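N-acetylmuramoyl-l-alanine amidase (Bartonella henselae, PDB 3NE8) probably cleaves, as a zinc-dependent amidase, the amide bond between N-acetylmuramic acid and L-alanine in peptidoglycan, remodelling the cell wall during bacterial division. Local coordinates at residues 107-110 with 111-115; 175-178 with 179-182. All blocks are in the same frame, centred on the assembly; numbering follows the deposited sequence.

Contact 1: residues 107-110 with 111-115; sequences IAKS and LAESE. With ZN (zinc ion), chain B.
K109 stands out from the helix, and E113, one turn on, folds its carboxylate back against it, E113 OE1 lying 3.7 Å from K109 CE. The two side chains converge without forming a salt bridge: K109 NZ stays 4.1 Å from E113 OE1. A water fills in, accepting from K109 NZ and donating to E113 OE1, so the opposite charges are coupled through solvent at an exposed surface. The bend at the end of the lysine (chi4 65°), after an otherwise extended chain, turns its amino group to that water. E113 also leans its CG on the backbone, 3.2 Å from K109 O.

Beneath these side chains runs regular alpha-helical bonding, i to i+4. L111 N, A112 N, E113 N and S114 N donate to I107 O, A108 O, K109 O and S110 O, the tightest being L111 N to I107 O at 2.9 Å. S110 O also receives a weak second bond from S114 OG at 3.4 Å, while S110 OG is bonded to D87.

At the end of the segment E115 binds the zinc ion through OE2 at 2.2 Å, the other carboxylate oxygen, OE1, lying 3.5 Å from the metal. H13, E28, H82 and D84 also bind the zinc, and E115 brings helix 106-116 into the site. The buried side of this helix packs on the sheet: A108 and L111 touch Y97 of strand 94-99, while I107 meets R172 and A112 meets A174 on strand 170-174.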
ATOM      1  N   ILE A 107     -21.185   8.442  13.146  1.00 18.83           N
ATOM      2  CA  ILE A 107     -21.622   7.050  13.186  1.00 20.22           C
ATOM      3  C   ILE A 107     -20.482   6.151  13.658  1.00 16.20           C
ATOM      4  O   ILE A 107     -20.670   5.280  14.514  1.00 17.86           O
ATOM      5  CB  ILE A 107     -22.127   6.568  11.807  1.00 20.29           C
ATOM      6  CG1 ILE A 107     -23.465   7.230  11.463  1.00 24.28           C
ATOM      7  CG2 ILE A 107     -22.266   5.054  11.786  1.00 23.49           C
ATOM      8  CD1 ILE A 107     -24.631   6.752  12.310  1.00 32.50           C
ATOM      9  N   ALA A 108     -19.301   6.355  13.088  1.00 16.04           N
ATOM     10  CA  ALA A 108     -18.122   5.589  13.473  1.00 13.89           C
ATOM     11  C   ALA A 108     -17.797   5.801  14.952  1.00 13.68           C
ATOM     12  O   ALA A 108     -17.468   4.849  15.671  1.00 15.35           O
ATOM     13  CB  ALA A 108     -16.948   5.978  12.603  1.00 14.23           C
ATOM     14  N   LYS A 109     -17.887   7.046  15.409  1.00 15.91           N
ATOM     15  CA  LYS A 109     -17.569   7.360  16.794  1.00 15.87           C
ATOM     16  C   LYS A 109     -18.507   6.624  17.748  1.00 16.48           C
ATOM     17  O   LYS A 109     -18.074   6.020  18.731  1.00 16.61           O
ATOM     18  CB  LYS A 109     -17.656   8.872  17.022  1.00 17.31           C
ATOM     19  CG  LYS A 109     -17.213   9.314  18.406  1.00 21.43           C
ATOM     20  CD  LYS A 109     -17.382  10.819  18.583  1.00 28.23           C
ATOM     21  CE  LYS A 109     -17.130  11.233  20.020  1.00 37.58           C
ATOM     22  NZ  LYS A 109     -15.721  10.986  20.418  1.00 41.69           N
ATOM     23  N   SER A 110     -19.797   6.672  17.451  1.00 16.09           N
ATOM     24  CA  SER A 110     -20.789   6.032  18.302  1.00 17.46           C
ATOM     25  C   SER A 110     -20.634   4.517  18.258  1.00 16.28           C
ATOM     26  O   SER A 110     -20.797   3.839  19.271  1.00 16.66           O
ATOM     27  CB  SER A 110     -22.196   6.426  17.861  1.00 18.12           C
ATOM     28  OG  SER A 110     -23.154   5.987  18.804  1.00 22.55           O
ATOM     29  N   LEU A 111     -20.324   3.988  17.076  1.00 14.40           N
ATOM     30  CA  LEU A 111     -20.149   2.547  16.932  1.00 13.69           C
ATOM     31  C   LEU A 111     -18.986   2.045  17.783  1.00 14.76           C
ATOM     32  O   LEU A 111     -19.117   1.045  18.483  1.00 14.82           O
ATOM     33  CB  LEU A 111     -19.949   2.169  15.466  1.00 13.48           C
ATOM     34  CG  LEU A 111     -19.687   0.691  15.165  1.00 13.31           C
ATOM     35  CD1 LEU A 111     -20.853  -0.200  15.610  1.00 16.22           C
ATOM     36  CD2 LEU A 111     -19.392   0.512  13.680  1.00 17.32           C
ATOM     37  N   ALA A 112     -17.850   2.731  17.733  1.00 13.82           N
ATOM     38  CA  ALA A 112     -16.708   2.329  18.548  1.00 13.35           C
ATOM     39  C   ALA A 112     -17.015   2.413  20.038  1.00 14.82           C
ATOM     40  O   ALA A 112     -16.621   1.540  20.802  1.00 14.68           O
ATOM     41  CB  ALA A 112     -15.477   3.157  18.209  1.00 13.95           C
ATOM     42  N   GLU A 113     -17.715   3.464  20.453  1.00 15.33           N
ATOM     43  CA  GLU A 113     -18.083   3.609  21.857  1.00 18.21           C
ATOM     44  C   GLU A 113     -18.863   2.393  22.323  1.00 17.77           C
ATOM     45  O   GLU A 113     -18.579   1.818  23.376  1.00 20.47           O
ATOM     46  CB  GLU A 113     -18.928   4.866  22.073  1.00 18.98           C
ATOM     47  CG  GLU A 113     -18.161   6.173  21.937  1.00 27.48           C
ATOM     48  CD  GLU A 113     -19.073   7.392  21.953  1.00 34.42           C
ATOM     49  OE1 GLU A 113     -18.553   8.525  22.049  1.00 36.01           O
ATOM     50  OE2 GLU A 113     -20.308   7.218  21.871  1.00 35.71           O
ATOM     51  N   SER A 114     -19.852   1.999  21.530  1.00 14.74           N
ATOM     52  CA  SER A 114     -20.703   0.874  21.887  1.00 16.14           C
ATOM     53  C   SER A 114     -19.956  -0.455  21.823  1.00 16.72           C
ATOM     54  O   SER A 114     -20.111  -1.309  22.700  1.00 19.66           O
ATOM     55  CB  SER A 114     -21.930   0.826  20.977  1.00 19.58           C
ATOM     56  OG  SER A 114     -22.789   1.918  21.236  1.00 23.40           O
ATOM     57  N   GLU A 115     -19.153  -0.639  20.781  1.00 14.56           N
ATOM     58  CA  GLU A 115     -18.448  -1.897  20.589  1.00 14.38           C
ATOM     59  C   GLU A 115     -17.340  -2.123  21.613  1.00 13.44           C
ATOM     60  O   GLU A 115     -17.003  -3.268  21.931  1.00 13.89           O
ATOM     61  CB  GLU A 115     -17.931  -2.000  19.154  1.00 14.94           C
ATOM     62  CG  GLU A 115     -19.065  -2.217  18.176  1.00 15.73           C
ATOM     63  CD  GLU A 115     -19.790  -3.497  18.499  1.00 15.81           C
ATOM     64  OE1 GLU A 115     -20.883  -3.464  19.124  1.00 19.69           O
ATOM     65  OE2 GLU A 115     -19.222  -4.554  18.182  1.00 12.34           O
TER
HETATM   66 ZN    ZN B   1     -20.117  -5.976  16.765  0.71  8.97          ZN
HETATM   67  O   HOH W   1     -15.666   8.568  21.823  1.00 43.22           O

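Contact 2: residues 175-178 with 179-182; sequences DFQV and LKAP
D175 holds K180 by a salt bridge that closes the turn on its solvent side, OD1 taking K180 NZ at 2.9 Å on its syn lone pair. A water donates to the other oxygen, D175 OD2, and accepts from K180 NZ, giving the ammonium a second route to the same carboxylate. With CG anti to the backbone N (chi1 -169°), D175 swings its acid round towards the lysine.

F176 turns the other way, into the interior. Its CB packs 3.8 Å from L179 CG, the two side chains running alongside each other, and L179 CD1 approaches the ring obliquely. F176 O accepts from L179 N at 3.0 Å, the donor standing well above the carbonyl plane, consistent with a tight i to i+3 turn.

Q177 follows, in the short 3-10 segment. In the conformer described here, one of two modelled, its chain is bent at chi2 (-49°) and folds back so that NE2 donates to D175 O at 3.2 Å, with that oxygen close to the amide plane. On the backbone, Q177 O takes a weak bond from K180 N at 3.3 Å.

V178 closes the segment, resting CG1 on L179 CD2 at 3.9 Å. A water donates to V178 O and accepts from A181 N, bridging the backbone across the end of the turn.

This 3-10 turn belongs to the connection from strand 170-174 to strand 186-190. F176, V178 and L179 all pack on L188 of the latter strand, and F176 meets Y97 edge-to-face. L179 and K180 touch I99 of strand 94-99, Q177 and A181 lie against helix 63-72, and P182 reaches helix 135-161.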
ATOM      1  N   ASP A 175     -11.803   4.830  17.484  1.00 13.40           N
ATOM      2  CA  ASP A 175     -10.929   4.266  18.502  1.00 12.49           C
ATOM      3  C   ASP A 175     -11.431   2.900  18.991  1.00 12.27           C
ATOM      4  O   ASP A 175     -11.841   2.746  20.144  1.00 15.13           O
ATOM      5  CB  ASP A 175     -10.812   5.265  19.656  1.00 15.53           C
ATOM      6  CG  ASP A 175      -9.732   4.900  20.647  1.00 20.47           C
ATOM      7  OD1 ASP A 175      -8.800   4.147  20.298  1.00 18.83           O
ATOM      8  OD2 ASP A 175      -9.816   5.393  21.792  1.00 26.88           O
ATOM      9  N   PHE A 176     -11.400   1.915  18.103  1.00 10.92           N
ATOM     10  CA  PHE A 176     -11.808   0.545  18.432  1.00 10.83           C
ATOM     11  C   PHE A 176     -10.702  -0.174  19.213  1.00 11.33           C
ATOM     12  O   PHE A 176      -9.589  -0.355  18.703  1.00 11.97           O
ATOM     13  CB  PHE A 176     -12.088  -0.247  17.153  1.00 11.38           C
ATOM     14  CG  PHE A 176     -13.317   0.195  16.411  1.00 11.29           C
ATOM     15  CD1 PHE A 176     -14.562  -0.298  16.753  1.00 12.67           C
ATOM     16  CD2 PHE A 176     -13.221   1.087  15.353  1.00 11.70           C
ATOM     17  CE1 PHE A 176     -15.698   0.104  16.059  1.00 13.76           C
ATOM     18  CE2 PHE A 176     -14.348   1.487  14.658  1.00 13.79           C
ATOM     19  CZ  PHE A 176     -15.583   0.998  15.005  1.00 14.60           C
ATOM     20  N   GLN A 177     -11.006  -0.599  20.436  1.00 11.23           N
ATOM     21  CA  GLN A 177     -10.000  -1.258  21.262  0.65 11.08           C
ATOM     22  C   GLN A 177      -9.502  -2.579  20.676  1.00 10.59           C
ATOM     23  O   GLN A 177      -8.368  -2.984  20.928  1.00 11.49           O
ATOM     24  CB  GLN A 177     -10.522  -1.467  22.688  0.65 13.64           C
ATOM     25  CG  GLN A 177     -10.800  -0.172  23.432  0.65 16.77           C
ATOM     26  CD  GLN A 177      -9.651   0.809  23.335  0.65 23.27           C
ATOM     27  OE1 GLN A 177      -8.617   0.641  23.984  0.65 25.92           O
ATOM     28  NE2 GLN A 177      -9.823   1.840  22.516  0.65 27.80           N
ATOM     29  N   VAL A 178     -10.323  -3.241  19.871  1.00  9.49           N
ATOM     30  CA  VAL A 178      -9.889  -4.512  19.300  1.00 10.12           C
ATOM     31  C   VAL A 178      -8.837  -4.310  18.203  1.00  9.42           C
ATOM     32  O   VAL A 178      -8.197  -5.278  17.773  1.00 10.08           O
ATOM     33  CB  VAL A 178     -11.085  -5.348  18.789  1.00  9.32           C
ATOM     34  CG1 VAL A 178     -11.539  -4.887  17.407  1.00 10.57           C
ATOM     35  CG2 VAL A 178     -10.731  -6.833  18.778  1.00 10.60           C
ATOM     36  N   LEU A 179      -8.640  -3.059  17.780  1.00  9.72           N
ATOM     37  CA  LEU A 179      -7.674  -2.737  16.730  1.00 10.89           C
ATOM     38  C   LEU A 179      -6.361  -2.172  17.286  1.00 12.14           C
ATOM     39  O   LEU A 179      -5.570  -1.602  16.534  1.00 12.77           O
ATOM     40  CB  LEU A 179      -8.289  -1.758  15.719  1.00 11.27           C
ATOM     41  CG  LEU A 179      -9.578  -2.208  15.021  1.00  9.38           C
ATOM     42  CD1 LEU A 179     -10.030  -1.172  13.988  1.00 11.76           C
ATOM     43  CD2 LEU A 179      -9.398  -3.588  14.377  1.00 11.41           C
ATOM     44  N   LYS A 180      -6.122  -2.351  18.585  1.00 11.58           N
ATOM     45  CA  LYS A 180      -4.990  -1.723  19.270  1.00 12.85           C
ATOM     46  C   LYS A 180      -3.638  -2.435  19.173  1.00 14.29           C
ATOM     47  O   LYS A 180      -2.665  -1.946  19.746  1.00 17.23           O
ATOM     48  CB  LYS A 180      -5.325  -1.525  20.753  1.00 17.16           C
ATOM     49  CG  LYS A 180      -6.418  -0.512  21.024  1.00 22.32           C
ATOM     50  CD  LYS A 180      -5.861   0.889  21.168  1.00 28.93           C
ATOM     51  CE  LYS A 180      -6.969   1.879  21.479  1.00 29.60           C
ATOM     52  NZ  LYS A 180      -6.448   3.252  21.713  1.00 30.99           N
ATOM     53  N   ALA A 181      -3.538  -3.563  18.473  1.00 12.00           N
ATOM     54  CA  ALA A 181      -2.228  -4.224  18.376  1.00 12.06           C
ATOM     55  C   ALA A 181      -1.213  -3.251  17.758  1.00 11.73           C
ATOM     56  O   ALA A 181      -1.430  -2.760  16.652  1.00 12.22           O
ATOM     57  CB  ALA A 181      -2.313  -5.486  17.531  1.00 12.14           C
ATOM     58  N   PRO A 182      -0.097  -2.970  18.450  1.00 11.89           N
ATOM     59  CA  PRO A 182       0.864  -2.023  17.863  1.00 12.04           C
ATOM     60  C   PRO A 182       1.668  -2.644  16.723  1.00 11.90           C
ATOM     61  O   PRO A 182       2.278  -1.924  15.923  1.00 13.04           O
ATOM     62  CB  PRO A 182       1.801  -1.706  19.037  1.00 15.10           C
ATOM     63  CG  PRO A 182       1.712  -2.911  19.923  1.00 16.78           C
ATOM     64  CD  PRO A 182       0.261  -3.338  19.829  1.00 13.21           C
TER
HETATM   65  O   HOH W   2      -8.242   4.689  23.869  1.00 46.22           O
HETATM   66  O   HOH W   3      -5.430  -5.244  17.036  1.00 11.41           O

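How the contacts relate
From the N terminus, the zinc-binding residues H13, E28, H82 and D84 come first, and strand 94-99 then leads to the helix of contact 1, which supplies E115, the last of the five zinc-binding residues in sequence. Helix 135-161 and the edge strand 170-174 follow before contact 2 turns the chain towards strand 186-190. The contacts are in series, neither nested nor crossing; each spans a few residues, a helical stretch in one and a turn in the other. They nevertheless meet in space, where F176 CE1 packs 3.5 Å from A112 CA and F176 CZ approaches L111 CD2. The turn's aromatic ring thereby backs the helix that carries E115, tying both to the mixed sheet.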